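Local coordinates for protein membrane-bound protease PH1510 (Pyrococcus horikoshii OT3, PDB 3WWV) that cleaves proteins preferentially near hydrophobic or aromatic residues as a membrane-bound serine protease, and is represented here by its C-terminal NfeD-like domain of OB fold, at residues Glu8-Leu13 / Ile27-Glu32; Val18-Pro23 / Lys43-Glu48; Trp34-Lys39 / Leu60-Glu65. All blocks are in the same frame, centred on the assembly; numbering follows the deposited sequence.

Contact 1: residues Glu8-Leu13 / Ile27-Glu32; sequences EEMIGL and IKVRGE
The side chains of M10 and L13 meet V29 and R30, and nothing but side chains carries the contact. The tight part is apolar. V29 CG1 is shared by two partners: L13 CD1 lies 3.7 Å from V29 CG1, and M10 CE lies 3.8 Å from the same V29 CG1. V29 presents this methyl because CG1 stands opposite its own backbone N (chi1 173°). M10 is bent at chi2 and again at chi3, which carries its methyl across to V29. M10 also touches L60, W34 and M55, so this side of the contact belongs to the hydrophobic interior of the domain.

The looser side is formed by R30, which is exposed. Its chain bends at chi3, and the R30 and M10 side chains cross at about a right angle. M10 SD is 3.1 Å from R30 NH2. L13 CD1 lies 4.3 Å from R30 CD, oblique to the guanidinium. The charge is met within R30's own hairpin, where R30 NH2 and E32 OE2 form a salt bridge of 2.6 Å. E9 is a more distant opposite charge, with E9 OE2 4.9 Å from R30 NH1.

Both segments turn sharply here: M10 to L13 is a type II turn, and V29 to E32 is a type II' turn joining strands 24-29 and 32-38. The turn from M10 to L13 is thus laid against the hairpin. The contact is apolar apart from the R30 end, and the charge of R30 is probably balanced mainly by E32 of its own hairpin.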
# COMPACT_ATOMS: atom_id res chain seq x y z
N GLU A 8 -10.56 3.41 2.64
CA GLU A 8 -10.82 2.14 2.00
C GLU A 8 -10.89 2.27 0.47
O GLU A 8 -10.52 1.36 -0.25
CB GLU A 8 -12.12 1.55 2.55
CG GLU A 8 -12.29 0.08 2.23
CD GLU A 8 -13.33 -0.61 3.11
OE1 GLU A 8 -13.72 -1.74 2.77
OE2 GLU A 8 -13.74 -0.02 4.13
N GLU A 9 -11.36 3.42 0.00
CA GLU A 9 -11.54 3.65 -1.42
C GLU A 9 -10.21 3.90 -2.11
O GLU A 9 -10.03 3.51 -3.27
CB GLU A 9 -12.48 4.84 -1.67
CG GLU A 9 -13.74 4.84 -0.82
CD GLU A 9 -14.62 6.06 -1.08
OE1 GLU A 9 -14.94 6.77 -0.11
OE2 GLU A 9 -14.97 6.31 -2.26
N MET A 10 -9.28 4.53 -1.41
CA MET A 10 -8.03 5.00 -2.03
C MET A 10 -6.85 4.05 -1.86
O MET A 10 -6.00 3.97 -2.75
CB MET A 10 -7.64 6.39 -1.50
CG MET A 10 -8.69 7.48 -1.69
SD MET A 10 -9.26 7.59 -3.38
CE MET A 10 -7.79 8.17 -4.24
N ILE A 11 -6.79 3.36 -0.73
CA ILE A 11 -5.64 2.55 -0.39
C ILE A 11 -5.50 1.35 -1.34
O ILE A 11 -6.46 0.62 -1.60
CB ILE A 11 -5.63 2.17 1.11
CG1 ILE A 11 -5.39 3.43 1.95
CG2 ILE A 11 -4.55 1.14 1.42
CD1 ILE A 11 -5.49 3.24 3.44
N GLY A 12 -4.30 1.17 -1.89
CA GLY A 12 -4.05 0.09 -2.84
C GLY A 12 -4.07 0.51 -4.29
O GLY A 12 -3.55 -0.21 -5.14
N LEU A 13 -4.67 1.66 -4.59
CA LEU A 13 -4.73 2.16 -5.97
C LEU A 13 -3.37 2.61 -6.50
O LEU A 13 -2.49 2.98 -5.72
CB LEU A 13 -5.73 3.31 -6.11
CG LEU A 13 -7.23 3.00 -5.93
CD1 LEU A 13 -8.08 4.25 -6.04
CD2 LEU A 13 -7.70 1.94 -6.92
N ILE A 27 -0.56 14.00 -7.19
CA ILE A 27 -0.71 12.81 -8.04
C ILE A 27 -2.09 12.71 -8.69
O ILE A 27 -3.06 13.31 -8.22
CB ILE A 27 -0.42 11.47 -7.30
CG1 ILE A 27 -1.48 11.17 -6.23
CG2 ILE A 27 1.00 11.45 -6.74
CD1 ILE A 27 -1.29 9.83 -5.54
N LYS A 28 -2.16 11.97 -9.79
CA LYS A 28 -3.42 11.68 -10.42
C LYS A 28 -3.80 10.23 -10.13
O LYS A 28 -3.05 9.32 -10.44
CB LYS A 28 -3.35 11.94 -11.93
CG LYS A 28 -4.69 12.31 -12.54
CD LYS A 28 -4.52 12.82 -13.97
CE LYS A 28 -5.83 13.34 -14.55
NZ LYS A 28 -6.28 14.59 -13.87
N VAL A 29 -4.95 10.04 -9.48
CA VAL A 29 -5.45 8.70 -9.22
C VAL A 29 -6.87 8.63 -9.75
O VAL A 29 -7.72 9.43 -9.35
CB VAL A 29 -5.42 8.32 -7.73
CG1 VAL A 29 -6.13 6.99 -7.50
CG2 VAL A 29 -3.99 8.22 -7.23
N ARG A 30 -7.10 7.64 -10.62
CA ARG A 30 -8.28 7.58 -11.49
C ARG A 30 -8.25 8.84 -12.36
O ARG A 30 -7.28 9.06 -13.09
CB ARG A 30 -9.58 7.43 -10.67
CG ARG A 30 -9.64 6.17 -9.82
CD ARG A 30 -10.72 6.24 -8.75
NE ARG A 30 -10.50 7.32 -7.78
CZ ARG A 30 -11.20 7.51 -6.66
NH1 ARG A 30 -12.18 6.68 -6.32
NH2 ARG A 30 -10.90 8.52 -5.87
N GLY A 31 -9.28 9.68 -12.29
CA GLY A 31 -9.24 10.93 -13.03
C GLY A 31 -8.90 12.11 -12.15
O GLY A 31 -8.65 13.21 -12.66
N GLU A 32 -8.88 11.89 -10.83
CA GLU A 32 -8.78 12.96 -9.84
C GLU A 32 -7.36 13.37 -9.52
O GLU A 32 -6.46 12.53 -9.41
CB GLU A 32 -9.44 12.53 -8.52
CG GLU A 32 -10.95 12.33 -8.53
CD GLU A 32 -11.47 12.01 -7.14
OE1 GLU A 32 -11.69 12.95 -6.33
OE2 GLU A 32 -11.67 10.80 -6.84

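Contact 2: residues Val18-Pro23 / Lys43-Glu48; sequences VEELNP and KIEKGE
I44 N gives its hydrogen to L21 O in a bond of 2.7 Å, the shortest between the segments. The same L21 O also receives a CA-H contact from K43 CA at 3.0 Å. In return L21 N bonds to I44 O at 2.9 Å. Both N-H donors lie in the plane of the carbonyl they meet. The two bonds make L21 and I44 an antiparallel hydrogen-bonded pair, a single bridge.

Side chains follow the pair. L21 CB and I44 CB are 4.1 Å apart. L21 also packs on I27 and V62, and I44 on S38, so both are buried.

The outer side is polar and more open. E20 sets CG opposite its backbone N (chi1 -173°) and stays extended beyond it, which carries the carboxylate over the aliphatic part of K43. E20 OE2 is 3.3 Å from K43 CD, while the K43 amine lies farther off, with K43 NZ 4.7 Å from E20 OE2. A water donates to E20 OE2 and accepts from K46 N. With an alanine at E20, the methylenes of K43 would probably lose cover and the water its carboxylate acceptor. At the other end, K46 NZ makes a weak bond of 3.5 Å to V18 O. E45 turns its carboxylate to R64, which also pairs with E48.

V18 and E19 both face M26 in a classic beta bulge, where the chain turns a corner. The arrangement is a short two-bond bridge that ties the loop after this bulged strand to the loop between strands 32-38 and 49-56 of the OB-fold domain.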
# COMPACT_ATOMS: atom_id res chain seq x y z
N VAL A 18 2.05 13.88 -10.93
CA VAL A 18 1.85 14.99 -11.85
C VAL A 18 2.67 16.22 -11.41
O VAL A 18 3.05 17.04 -12.24
CB VAL A 18 0.35 15.31 -12.08
CG1 VAL A 18 -0.33 14.15 -12.78
CG2 VAL A 18 -0.37 15.60 -10.78
N GLU A 19 2.95 16.30 -10.12
CA GLU A 19 3.88 17.30 -9.60
C GLU A 19 4.80 16.63 -8.57
O GLU A 19 4.34 16.12 -7.56
CB GLU A 19 3.12 18.47 -8.97
CG GLU A 19 4.02 19.50 -8.31
CD GLU A 19 3.24 20.64 -7.69
OE1 GLU A 19 2.91 21.60 -8.41
OE2 GLU A 19 2.97 20.59 -6.47
N GLU A 20 6.11 16.65 -8.86
CA GLU A 20 7.13 15.94 -8.07
C GLU A 20 6.85 15.90 -6.58
O GLU A 20 6.57 16.93 -5.96
CB GLU A 20 8.53 16.51 -8.33
CG GLU A 20 9.66 15.72 -7.69
CD GLU A 20 11.03 16.31 -7.98
OE1 GLU A 20 11.36 17.40 -7.44
OE2 GLU A 20 11.80 15.66 -8.73
N LEU A 21 6.94 14.69 -6.02
CA LEU A 21 6.83 14.46 -4.58
C LEU A 21 8.19 14.65 -3.92
O LEU A 21 9.07 13.81 -4.07
CB LEU A 21 6.32 13.04 -4.31
CG LEU A 21 4.82 12.77 -4.36
CD1 LEU A 21 4.12 13.40 -5.55
CD2 LEU A 21 4.59 11.27 -4.34
N ASN A 22 8.35 15.75 -3.20
CA ASN A 22 9.66 16.10 -2.66
C ASN A 22 9.72 16.58 -1.20
O ASN A 22 10.35 17.60 -0.94
CB ASN A 22 10.32 17.15 -3.57
CG ASN A 22 9.41 18.35 -3.83
OD1 ASN A 22 9.30 18.81 -4.97
ND2 ASN A 22 8.77 18.86 -2.77
N PRO A 23 9.11 15.85 -0.24
CA PRO A 23 8.36 14.59 -0.32
C PRO A 23 6.87 14.80 -0.65
O PRO A 23 6.17 13.84 -0.96
CB PRO A 23 8.52 14.01 1.09
CG PRO A 23 8.60 15.20 1.97
CD PRO A 23 9.18 16.34 1.16
N LYS A 43 12.20 11.96 -2.57
CA LYS A 43 11.80 12.51 -3.88
C LYS A 43 11.31 11.45 -4.88
O LYS A 43 12.05 10.54 -5.26
CB LYS A 43 12.96 13.31 -4.50
CG LYS A 43 12.67 13.90 -5.87
CD LYS A 43 13.95 14.34 -6.57
CE LYS A 43 14.43 15.67 -6.02
NZ LYS A 43 15.86 15.92 -6.35
N ILE A 44 10.06 11.59 -5.32
CA ILE A 44 9.51 10.78 -6.41
C ILE A 44 9.12 11.69 -7.58
O ILE A 44 8.35 12.63 -7.43
CB ILE A 44 8.31 9.91 -5.95
CG1 ILE A 44 8.71 9.05 -4.73
CG2 ILE A 44 7.81 9.04 -7.09
CD1 ILE A 44 7.58 8.19 -4.18
N GLU A 45 9.66 11.38 -8.76
CA GLU A 45 9.64 12.29 -9.92
C GLU A 45 8.33 12.30 -10.69
O GLU A 45 7.54 11.36 -10.61
CB GLU A 45 10.79 11.95 -10.89
CG GLU A 45 12.20 12.10 -10.32
CD GLU A 45 12.68 10.90 -9.48
OE1 GLU A 45 11.90 9.94 -9.26
OE2 GLU A 45 13.85 10.92 -9.04
N LYS A 46 8.10 13.38 -11.43
CA LYS A 46 6.95 13.53 -12.31
C LYS A 46 6.88 12.37 -13.33
O LYS A 46 7.89 11.98 -13.92
CB LYS A 46 7.03 14.88 -13.02
CG LYS A 46 5.93 15.19 -14.02
CD LYS A 46 6.21 16.52 -14.70
CE LYS A 46 5.34 16.74 -15.93
NZ LYS A 46 3.99 17.26 -15.59
N GLY A 47 5.69 11.82 -13.51
CA GLY A 47 5.50 10.70 -14.41
C GLY A 47 5.68 9.33 -13.78
O GLY A 47 5.23 8.34 -14.34
N GLU A 48 6.34 9.26 -12.62
CA GLU A 48 6.52 7.97 -11.92
C GLU A 48 5.19 7.39 -11.43
O GLU A 48 4.27 8.12 -11.07
CB GLU A 48 7.50 8.11 -10.73
CG GLU A 48 8.90 8.57 -11.09
CD GLU A 48 9.84 7.45 -11.52
OE1 GLU A 48 10.60 7.65 -12.51
OE2 GLU A 48 9.82 6.38 -10.87
O HOH W 1 10.14 15.39 -11.54

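Contact 3: residues Trp34-Lys39 / Leu60-Glu65; sequences WKARSK and LIVVRE
W34 and L60 cross at about a right angle, with the leucine laid over one face of the indole. L60 CG stands opposite its own carbonyl carbon (chi1 -55°), which brings CG to the indole, and chi2 of 180° sets both methyls against it. L60 CD1 is 3.6 Å from W34 CB, near the five-membered ring. L60 CD2 lies 4.2 Å from the centroid of the six-membered ring of W34, 27° off its normal, a CH-pi contact. M10 also packs on both residues.

On the same face, A36 CB is 4.3 Å from L60 CB, and V62 follows, with I27 beneath all three.

R37 and I61 occupy the other face and run side by side. R37 CG is opposite its backbone N, and the chain bends at chi3. R37 NH2 ends 3.8 Å from I61 CD1, and I61 CG1 lies over one face of the guanidinium. The charge of R37 is paired with D56. I61 CG2 points to K39, 3.7 Å from K39 CB.

The backbones hold the side chains in step. L60 N bonds to K35 O, R37 N to L60 O, V62 N to R37 O, and K39 N to V62 O at 2.8 Å. A36 thus pairs with L60, R37 with I61 and S38 with V62. This is a parallel strand pair, strands 32-38 and 59-64, within the mixed and otherwise antiparallel sheet of an OB fold.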
# COMPACT_ATOMS: atom_id res chain seq x y z
N TRP A 34 -4.90 14.60 -6.64
CA TRP A 34 -4.77 14.52 -5.19
C TRP A 34 -3.44 15.07 -4.68
O TRP A 34 -2.41 14.93 -5.34
CB TRP A 34 -4.88 13.07 -4.74
CG TRP A 34 -6.25 12.53 -4.72
CD1 TRP A 34 -6.94 12.01 -5.76
CD2 TRP A 34 -7.09 12.40 -3.57
NE1 TRP A 34 -8.18 11.58 -5.35
CE2 TRP A 34 -8.30 11.82 -4.00
CE3 TRP A 34 -6.96 12.74 -2.21
CZ2 TRP A 34 -9.37 11.56 -3.13
CZ3 TRP A 34 -8.01 12.48 -1.35
CH2 TRP A 34 -9.20 11.90 -1.81
N LYS A 35 -3.48 15.68 -3.49
CA LYS A 35 -2.27 15.97 -2.75
C LYS A 35 -1.70 14.63 -2.31
O LYS A 35 -2.45 13.72 -1.96
CB LYS A 35 -2.57 16.83 -1.52
CG LYS A 35 -2.85 18.29 -1.80
CD LYS A 35 -3.16 19.04 -0.51
CE LYS A 35 -2.93 20.53 -0.68
NZ LYS A 35 -2.32 21.15 0.54
N ALA A 36 -0.38 14.51 -2.34
CA ALA A 36 0.27 13.25 -1.99
C ALA A 36 1.62 13.50 -1.33
O ALA A 36 2.24 14.56 -1.52
CB ALA A 36 0.42 12.35 -3.21
N ARG A 37 2.07 12.50 -0.57
CA ARG A 37 3.31 12.56 0.19
C ARG A 37 3.96 11.18 0.13
O ARG A 37 3.30 10.19 0.40
CB ARG A 37 2.99 12.96 1.64
CG ARG A 37 4.19 13.19 2.55
CD ARG A 37 3.80 13.92 3.83
NE ARG A 37 3.14 13.05 4.83
CZ ARG A 37 1.95 13.28 5.39
NH1 ARG A 37 1.23 14.35 5.09
NH2 ARG A 37 1.48 12.43 6.29
N SER A 38 5.23 11.10 -0.26
CA SER A 38 5.91 9.81 -0.27
C SER A 38 6.22 9.39 1.15
O SER A 38 6.65 10.21 1.96
CB SER A 38 7.18 9.85 -1.11
OG SER A 38 8.10 10.78 -0.58
N LYS A 39 6.00 8.11 1.45
CA LYS A 39 6.17 7.62 2.82
C LYS A 39 7.62 7.64 3.32
O LYS A 39 7.86 8.04 4.45
CB LYS A 39 5.58 6.22 3.00
CG LYS A 39 5.44 5.84 4.47
CD LYS A 39 4.79 4.49 4.65
CE LYS A 39 4.96 4.04 6.09
NZ LYS A 39 3.99 4.70 7.00
N LEU A 60 -2.81 11.81 0.20
CA LEU A 60 -2.48 10.39 -0.03
C LEU A 60 -1.01 10.10 0.29
O LEU A 60 -0.13 10.86 -0.10
CB LEU A 60 -2.78 9.99 -1.48
CG LEU A 60 -4.19 10.25 -1.98
CD1 LEU A 60 -4.33 9.81 -3.42
CD2 LEU A 60 -5.21 9.55 -1.10
N ILE A 61 -0.77 9.02 1.02
CA ILE A 61 0.59 8.57 1.33
C ILE A 61 0.91 7.42 0.40
O ILE A 61 0.13 6.49 0.26
CB ILE A 61 0.74 8.21 2.82
CG1 ILE A 61 0.52 9.47 3.66
CG2 ILE A 61 2.12 7.63 3.13
CD1 ILE A 61 -0.05 9.19 5.02
N VAL A 62 2.05 7.53 -0.27
CA VAL A 62 2.37 6.68 -1.41
C VAL A 62 3.80 6.21 -1.30
O VAL A 62 4.63 6.87 -0.65
CB VAL A 62 2.18 7.43 -2.75
CG1 VAL A 62 0.76 7.96 -2.91
CG2 VAL A 62 3.16 8.58 -2.90
N VAL A 63 4.08 5.05 -1.89
CA VAL A 63 5.44 4.60 -2.19
C VAL A 63 5.53 4.49 -3.71
O VAL A 63 4.50 4.37 -4.37
CB VAL A 63 5.79 3.23 -1.53
CG1 VAL A 63 5.77 3.34 -0.00
CG2 VAL A 63 4.85 2.12 -1.99
N ARG A 64 6.74 4.53 -4.28
CA ARG A 64 6.82 4.25 -5.72
C ARG A 64 6.51 2.79 -5.97
O ARG A 64 6.82 1.92 -5.16
CB ARG A 64 8.14 4.65 -6.38
CG ARG A 64 9.41 4.57 -5.55
CD ARG A 64 10.64 4.57 -6.45
NE ARG A 64 10.54 5.46 -7.59
CZ ARG A 64 11.05 6.69 -7.64
NH1 ARG A 64 11.72 7.19 -6.61
NH2 ARG A 64 10.89 7.43 -8.72
N GLU A 65 5.86 2.54 -7.10
CA GLU A 65 5.46 1.20 -7.47
C GLU A 65 6.70 0.29 -7.56
O GLU A 65 7.74 0.70 -8.09
CB GLU A 65 4.67 1.27 -8.78
CG GLU A 65 4.22 -0.06 -9.37
CD GLU A 65 3.18 -0.78 -8.53
OE1 GLU A 65 2.96 -0.41 -7.35
OE2 GLU A 65 2.57 -1.74 -9.06

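Contact 3 lies closest to the centre of the domain and is the only one built on a ladder of backbone bonds. Contacts 1 and 2 lie on opposite sides of that centre. Contact 1 has mainly buried partners and relies on side chains alone. Contact 2 is nearer the surface, combining a short bridge with charged and water-mediated groups. I27, in segment 27-32, packs on L21 of contact 2 and on A36 and L60 of contact 3. Acidic groups of segment 43-48 are tied by charge to segment 60-65. Contacts 1 and 3 also reach the second subunit; contact 2 does not.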